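Side-chain contacts in Cwp19 (Clostridioides difficile, PDB 5OQ3), which is a cell-wall protein whose glycoside hydrolase domain, the part in this chain, probably cleaves peptidoglycan, and may also have amidase activity: residues N86-Y91 with K98-D103; P41-K44 with A48-K51. All blocks are in the same frame, centred on the assembly; numbering follows the deposited sequence.

Interaction 1: N86-Y91 with K98-D103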
ATOM      1  N   ASN A  86      -9.885  -9.892 -13.120  1.00 14.05           N
ATOM      2  CA  ASN A  86     -10.441  -9.523 -11.834  1.00 14.23           C
ATOM      3  C   ASN A  86     -11.729  -8.758 -12.029  1.00 14.16           C
ATOM      4  O   ASN A  86     -11.904  -8.063 -13.021  1.00 16.10           O
ATOM      5  CB  ASN A  86      -9.409  -8.686 -11.045  1.00 12.66           C
ATOM      6  CG  ASN A  86      -8.238  -9.523 -10.610  1.00 13.02           C
ATOM      7  OD1 ASN A  86      -8.388 -10.378  -9.770  1.00 15.65           O
ATOM      8  ND2 ASN A  86      -7.077  -9.303 -11.226  1.00 13.34           N
ATOM      9  N   PRO A  87     -12.673  -8.878 -11.069  1.00 14.40           N
ATOM     10  CA  PRO A  87     -14.008  -8.287 -11.222  1.00 13.20           C
ATOM     11  C   PRO A  87     -14.027  -6.801 -10.923  1.00 13.29           C
ATOM     12  O   PRO A  87     -13.237  -6.315 -10.096  1.00 13.57           O
ATOM     13  CB  PRO A  87     -14.818  -8.985 -10.130  1.00 14.87           C
ATOM     14  CG  PRO A  87     -13.785  -9.308  -9.081  1.00 14.58           C
ATOM     15  CD  PRO A  87     -12.573  -9.728  -9.874  1.00 13.66           C
ATOM     16  N   TRP A  88     -14.989  -6.070 -11.509  1.00 12.23           N
ATOM     17  CA  TRP A  88     -15.170  -4.657 -11.164  1.00 12.63           C
ATOM     18  C   TRP A  88     -15.370  -4.469  -9.671  1.00 12.82           C
ATOM     19  O   TRP A  88     -16.150  -5.194  -9.035  1.00 14.40           O
ATOM     20  CB  TRP A  88     -16.376  -4.047 -11.887  1.00 14.17           C
ATOM     21  CG  TRP A  88     -16.235  -3.922 -13.380  1.00 15.54           C
ATOM     22  CD1 TRP A  88     -16.837  -4.684 -14.342  1.00 16.64           C
ATOM     23  CD2 TRP A  88     -15.479  -2.927 -14.063  1.00 15.34           C
ATOM     24  NE1 TRP A  88     -16.481  -4.224 -15.590  1.00 17.01           N
ATOM     25  CE2 TRP A  88     -15.681  -3.119 -15.441  1.00 16.44           C
ATOM     26  CE3 TRP A  88     -14.666  -1.858 -13.632  1.00 14.86           C
ATOM     27  CZ2 TRP A  88     -15.058  -2.310 -16.413  1.00 19.22           C
ATOM     28  CZ3 TRP A  88     -14.048  -1.058 -14.599  1.00 15.98           C
ATOM     29  CH2 TRP A  88     -14.270  -1.281 -15.967  1.00 17.21           C
ATOM     30  N   SER A  89     -14.731  -3.454  -9.112  1.00 12.54           N
ATOM     31  CA  SER A  89     -14.830  -3.196  -7.673  1.00 14.24           C
ATOM     32  C   SER A  89     -16.231  -2.726  -7.271  1.00 15.09           C
ATOM     33  O   SER A  89     -16.831  -1.883  -7.917  1.00 15.59           O
ATOM     34  CB  SER A  89     -13.820  -2.127  -7.255  1.00 13.93           C
ATOM     35  OG  SER A  89     -13.949  -1.825  -5.878  1.00 14.63           O
ATOM     36  N   GLU A  90     -16.720  -3.263  -6.160  1.00 15.05           N
ATOM     37  CA  GLU A  90     -17.988  -2.844  -5.601  1.00 16.12           C
ATOM     38  C   GLU A  90     -17.984  -1.389  -5.171  1.00 15.36           C
ATOM     39  O   GLU A  90     -19.063  -0.816  -4.978  1.00 16.44           O
ATOM     40  CB  GLU A  90     -18.330  -3.696  -4.396  1.00 18.60           C
ATOM     41  CG  GLU A  90     -17.522  -3.387  -3.153  1.00 18.45           C
ATOM     42  CD  GLU A  90     -17.467  -4.540  -2.183  1.00 21.16           C
ATOM     43  OE1 GLU A  90     -18.173  -4.475  -1.158  1.00 27.60           O
ATOM     44  OE2 GLU A  90     -16.757  -5.526  -2.471  1.00 22.76           O
ATOM     45  N   TYR A  91     -16.811  -0.769  -5.018  1.00 13.17           N
ATOM     46  CA  TYR A  91     -16.822   0.609  -4.485  1.00 15.21           C
ATOM     47  C   TYR A  91     -17.206   1.647  -5.537  1.00 16.88           C
ATOM     48  O   TYR A  91     -17.453   2.777  -5.193  1.00 18.73           O
ATOM     49  CB  TYR A  91     -15.502   0.950  -3.774  1.00 15.11           C
ATOM     50  CG  TYR A  91     -15.228  -0.069  -2.664  1.00 15.34           C
ATOM     51  CD1 TYR A  91     -16.073  -0.158  -1.551  1.00 17.14           C
ATOM     52  CD2 TYR A  91     -14.207  -1.010  -2.776  1.00 16.20           C
ATOM     53  CE1 TYR A  91     -15.886  -1.123  -0.598  1.00 16.34           C
ATOM     54  CE2 TYR A  91     -13.987  -1.969  -1.789  1.00 17.35           C
ATOM     55  CZ  TYR A  91     -14.833  -2.035  -0.701  1.00 17.73           C
ATOM     56  OH  TYR A  91     -14.631  -3.007   0.278  1.00 20.87           O
ATOM     57  N   LYS A  98     -20.107  -5.463 -11.062  1.00 18.06           N
ATOM     58  CA  LYS A  98     -20.997  -4.633 -11.896  1.00 19.47           C
ATOM     59  C   LYS A  98     -20.204  -3.611 -12.705  1.00 19.83           C
ATOM     60  O   LYS A  98     -19.478  -2.800 -12.130  1.00 19.07           O
ATOM     61  CB  LYS A  98     -22.037  -3.917 -11.041  1.00 19.14           C
ATOM     62  CG  LYS A  98     -23.003  -3.075 -11.883  1.00 21.73           C
ATOM     63  CD  LYS A  98     -24.210  -2.564 -11.091  1.00 25.40           C
ATOM     64  CE  LYS A  98     -25.077  -1.665 -11.987  1.00 30.06           C
ATOM     65  NZ  LYS A  98     -26.366  -1.341 -11.352  1.00 39.72           N
ATOM     66  N   ASP A  99     -20.390  -3.618 -14.028  1.00 18.45           N
ATOM     67  CA  ASP A  99     -19.723  -2.674 -14.913  1.00 18.05           C
ATOM     68  C   ASP A  99     -20.277  -1.289 -14.604  1.00 18.43           C
ATOM     69  O   ASP A  99     -21.480  -1.077 -14.677  1.00 20.62           O
ATOM     70  CB  ASP A  99     -19.998  -3.056 -16.382  1.00 22.16           C
ATOM     71  CG  ASP A  99     -19.159  -2.277 -17.371  1.00 24.76           C
ATOM     72  OD1 ASP A  99     -18.894  -1.099 -17.153  1.00 21.37           O
ATOM     73  OD2 ASP A  99     -18.774  -2.862 -18.400  1.00 34.51           O
ATOM     74  N   PRO A 100     -19.403  -0.327 -14.272  1.00 17.34           N
ATOM     75  CA  PRO A 100     -19.885   1.010 -13.963  1.00 17.94           C
ATOM     76  C   PRO A 100     -20.216   1.861 -15.200  1.00 19.38           C
ATOM     77  O   PRO A 100     -20.601   3.016 -15.059  1.00 22.88           O
ATOM     78  CB  PRO A 100     -18.741   1.631 -13.172  1.00 20.50           C
ATOM     79  CG  PRO A 100     -17.533   0.877 -13.564  1.00 22.12           C
ATOM     80  CD  PRO A 100     -17.942  -0.441 -14.119  1.00 17.08           C
ATOM     81  N   GLY A 101     -20.064   1.294 -16.400  1.00 18.50           N
ATOM     82  CA  GLY A 101     -20.426   2.005 -17.626  1.00 18.79           C
ATOM     83  C   GLY A 101     -19.289   2.823 -18.208  1.00 18.83           C
ATOM     84  O   GLY A 101     -19.432   3.387 -19.282  1.00 22.37           O
ATOM     85  N   TYR A 102     -18.136   2.830 -17.530  1.00 16.21           N
ATOM     86  CA  TYR A 102     -16.923   3.440 -18.052  1.00 14.59           C
ATOM     87  C   TYR A 102     -15.766   2.802 -17.325  1.00 13.76           C
ATOM     88  O   TYR A 102     -15.940   2.195 -16.276  1.00 14.83           O
ATOM     89  CB  TYR A 102     -16.932   4.953 -17.797  1.00 13.95           C
ATOM     90  CG  TYR A 102     -16.667   5.435 -16.408  1.00 16.01           C
ATOM     91  CD1 TYR A 102     -17.550   5.169 -15.381  1.00 15.95           C
ATOM     92  CD2 TYR A 102     -15.530   6.207 -16.121  1.00 16.19           C
ATOM     93  CE1 TYR A 102     -17.298   5.613 -14.083  1.00 15.64           C
ATOM     94  CE2 TYR A 102     -15.302   6.699 -14.841  1.00 14.78           C
ATOM     95  CZ  TYR A 102     -16.162   6.375 -13.820  1.00 15.84           C
ATOM     96  OH  TYR A 102     -15.887   6.834 -12.537  1.00 15.52           O
ATOM     97  N   ASP A 103     -14.569   2.955 -17.868  1.00 13.28           N
ATOM     98  CA  ASP A 103     -13.352   2.474 -17.213  1.00 12.73           C
ATOM     99  C   ASP A 103     -12.742   3.686 -16.517  1.00 10.55           C
ATOM    100  O   ASP A 103     -12.284   4.602 -17.182  1.00 13.94           O
ATOM    101  CB  ASP A 103     -12.412   1.914 -18.264  1.00 12.55           C
ATOM    102  CG  ASP A 103     -11.087   1.398 -17.663  1.00 13.12           C
ATOM    103  OD1 ASP A 103     -10.875   1.503 -16.450  1.00 12.79           O
ATOM    104  OD2 ASP A 103     -10.271   0.849 -18.418  1.00 12.91           O
TER
HETATM  105  O   HOH W   1     -17.730  -5.980 -17.506  1.00 42.55           O
HETATM  106  O   HOH W   2     -18.864  -1.643  -9.791  1.00 18.58           O

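Interaction 2: P41-K44 with A48-K51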
ATOM      1  N   PRO A  41     -14.212   7.013  -4.792  1.00 16.15           N
ATOM      2  CA  PRO A  41     -15.186   8.101  -5.019  1.00 16.56           C
ATOM      3  C   PRO A  41     -16.136   8.256  -3.857  1.00 19.20           C
ATOM      4  O   PRO A  41     -16.454   7.269  -3.202  1.00 20.95           O
ATOM      5  CB  PRO A  41     -15.944   7.604  -6.258  1.00 18.37           C
ATOM      6  CG  PRO A  41     -15.944   6.124  -6.124  1.00 18.01           C
ATOM      7  CD  PRO A  41     -14.623   5.766  -5.463  1.00 15.70           C
ATOM      8  N   LYS A  42     -16.589   9.485  -3.605  1.00 19.37           N
ATOM      9  CA  LYS A  42     -17.571   9.725  -2.550  1.00 22.63           C
ATOM     10  C   LYS A  42     -18.931   9.209  -3.011  1.00 22.85           C
ATOM     11  O   LYS A  42     -19.716   8.724  -2.193  1.00 28.25           O
ATOM     12  CB  LYS A  42     -17.639  11.223  -2.263  1.00 28.36           C
ATOM     13  CG  LYS A  42     -18.440  11.637  -1.046  1.00 36.34           C
ATOM     14  CD  LYS A  42     -18.707  13.143  -1.071  1.00 46.25           C
ATOM     15  CE  LYS A  42     -18.344  13.820   0.245  1.00 54.67           C
ATOM     16  NZ  LYS A  42     -19.111  13.297   1.409  1.00 60.29           N
ATOM     17  N   THR A  43     -19.214   9.338  -4.311  1.00 22.08           N
ATOM     18  CA  THR A  43     -20.523   8.983  -4.883  1.00 22.72           C
ATOM     19  C   THR A  43     -20.424   7.684  -5.692  1.00 20.99           C
ATOM     20  O   THR A  43     -19.456   7.501  -6.430  1.00 22.92           O
ATOM     21  CB  THR A  43     -21.007  10.112  -5.827  1.00 23.84           C
ATOM     22  OG1 THR A  43     -21.009  11.364  -5.119  1.00 27.48           O
ATOM     23  CG2 THR A  43     -22.403   9.830  -6.368  1.00 25.76           C
ATOM     24  N   LYS A  44     -21.401   6.790  -5.521  1.00 22.12           N
ATOM     25  CA  LYS A  44     -21.504   5.565  -6.323  1.00 21.15           C
ATOM     26  C   LYS A  44     -22.529   5.788  -7.428  1.00 23.54           C
ATOM     27  O   LYS A  44     -23.393   6.615  -7.288  1.00 24.96           O
ATOM     28  CB  LYS A  44     -21.935   4.397  -5.433  1.00 24.20           C
ATOM     29  CG  LYS A  44     -20.872   4.013  -4.436  1.00 25.84           C
ATOM     30  CD  LYS A  44     -21.404   3.061  -3.378  1.00 28.79           C
ATOM     31  CE  LYS A  44     -20.443   2.997  -2.213  1.00 31.85           C
ATOM     32  NZ  LYS A  44     -20.899   2.119  -1.108  1.00 36.11           N
ATOM     33  N   ALA A  48     -20.251  11.003 -13.969  1.00 18.65           N
ATOM     34  CA  ALA A  48     -19.860  12.413 -14.058  1.00 18.30           C
ATOM     35  C   ALA A  48     -19.408  12.948 -12.688  1.00 17.66           C
ATOM     36  O   ALA A  48     -18.428  13.681 -12.588  1.00 20.64           O
ATOM     37  CB  ALA A  48     -20.990  13.274 -14.604  1.00 20.01           C
ATOM     38  N   LYS A  49     -20.134  12.578 -11.633  1.00 17.79           N
ATOM     39  CA  LYS A  49     -19.803  13.079 -10.322  1.00 18.17           C
ATOM     40  C   LYS A  49     -18.491  12.444  -9.807  1.00 17.56           C
ATOM     41  O   LYS A  49     -17.689  13.093  -9.149  1.00 19.48           O
ATOM     42  CB  LYS A  49     -20.911  12.780  -9.349  1.00 20.44           C
ATOM     43  CG  LYS A  49     -20.666  13.432  -8.010  1.00 27.20           C
ATOM     44  CD  LYS A  49     -21.946  13.883  -7.328  1.00 36.69           C
ATOM     45  CE  LYS A  49     -21.634  14.762  -6.130  1.00 44.05           C
ATOM     46  NZ  LYS A  49     -20.909  16.022  -6.489  1.00 48.91           N
ATOM     47  N   GLN A  50     -18.266  11.173 -10.145  1.00 15.87           N
ATOM     48  CA  GLN A  50     -17.038  10.514  -9.742  1.00 14.72           C
ATOM     49  C   GLN A  50     -15.847  11.198 -10.416  1.00 14.57           C
ATOM     50  O   GLN A  50     -14.845  11.456  -9.785  1.00 14.38           O
ATOM     51  CB  GLN A  50     -17.057   9.019 -10.086  1.00 14.06           C
ATOM     52  CG  GLN A  50     -18.078   8.238  -9.255  1.00 15.23           C
ATOM     53  CD  GLN A  50     -18.189   6.765  -9.591  1.00 15.96           C
ATOM     54  OE1 GLN A  50     -17.886   6.332 -10.711  1.00 16.32           O
ATOM     55  NE2 GLN A  50     -18.711   5.987  -8.641  1.00 17.22           N
ATOM     56  N   LYS A  51     -15.986  11.511 -11.694  1.00 13.48           N
ATOM     57  CA  LYS A  51     -14.929  12.212 -12.424  1.00 14.25           C
ATOM     58  C   LYS A  51     -14.653  13.575 -11.776  1.00 15.11           C
ATOM     59  O   LYS A  51     -13.473  13.946 -11.574  1.00 13.88           O
ATOM     60  CB  LYS A  51     -15.299  12.379 -13.904  1.00 13.74           C
ATOM     61  CG  LYS A  51     -15.204  11.099 -14.738  1.00 13.96           C
ATOM     62  CD  LYS A  51     -15.637  11.354 -16.175  1.00 14.72           C
ATOM     63  CE  LYS A  51     -15.450  10.117 -17.008  1.00 15.03           C
ATOM     64  NZ  LYS A  51     -15.978  10.319 -18.361  1.00 16.08           N
TER

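Interaction 1: N86-Y91 with K98-D103
The indole of Trp-88 lies with one face against the backbone turn that begins at Asp-99, and two saturated carbons rest on that face. Pro-100 CD sits over the six-membered ring, 3.6 Å from its centroid, while Asp-99 CA stands 3.8 Å from the centroid of the five-membered ring of Trp-88, nearer its rim. Both are CH-pi contacts. The proline ring crosses the indole at about a right angle, whereas the side chain of Asp-99 runs alongside it, its carboxylate plane turned 34° from the ring. With CG beside the backbone N of Trp-88 (chi1 -67°), the indole is laid over Asp-99 and Pro-100. At the foot of the side chain, Trp-88 CB lies 3.4 Å from Lys-98 O.

Both segments belong to the loop region that follows strand 68-74 of the TIM barrel and leads through the short helix 90-93 to helix 104-114. Asp-99 shapes the turn itself: its OD1 accepts from Gly-101 N (2.8 Å) in an Asx turn, approached on the anti side and 28° out of the carboxylate plane. No direct hydrogen bond joins the segments, but two waters do. One lies in the indole plane at its edge, accepting from Trp-88 NE1 at 2.9 Å and giving a weak bond to Asp-99 OD2. The other donates to Ser-89 O and to Lys-98 O, the latter at 2.7 Å.

Interaction 2: P41-K44 with A48-K51
This is a partly buried contact between a loop and a helix, in which the chain leaving barrel strand 27-32 folds back on the first turn of helix 47-63. Its one direct hydrogen bond runs from the side-chain amide of Gln-50 to the backbone carbonyl of Thr-43, with NE2 2.8 Å from O and an N-H...O angle of 163°. The donor lies in the carbonyl plane, on a lone pair of the oxygen, and the oxygen in turn is only 4° out of the Gln-50 amide plane. Gln-50 has CG beside its backbone N (chi1 -68°) and is extended from there, which carries the amide from the helix across to the loop.

On its way the glutamine runs side by side with Pro-41, the two pointing the same way, and Pro-41 CB touches Gln-50 CG at 3.7 Å. A cis peptide bond precedes this proline. In the TIM barrel the segments form part of the first beta-to-alpha connection, and the amide also ties it to the next one: NE2 donates to Leu-92 O as well, and OE1 bonds to Tyr-102 OH. Both polar atoms of this buried side chain are thereby satisfied.

Farther out, Thr-43 and Lys-49 cross at about a right angle. The hydroxyl side of the threonine meets the aliphatic part of the lysine, OG1 lying 3.5 Å from Lys-49 CD, while the hydrogen bond of OG1 goes to Glu-53 on the same helix.

Overall arrangement
Interactions 1 and 2 occupy successive beta-to-alpha connections on the same side of the barrel, their centres 13 Å apart. The 86-91/98-103 pair is a surface contact that joins two parts of one loop region through an aromatic face and bridging waters; the 41-44/48-51 pair, partly buried, binds a loop to helix 47-63 through a direct amide-to-carbonyl bond, with lysine and threonine packing at its outer side. They meet where Tyr-102 and Gln-50 join, and the ring of Tyr-102 also packs on Lys-51. Tyr-91 O adds a second junction, against Pro-41 and Lys-44.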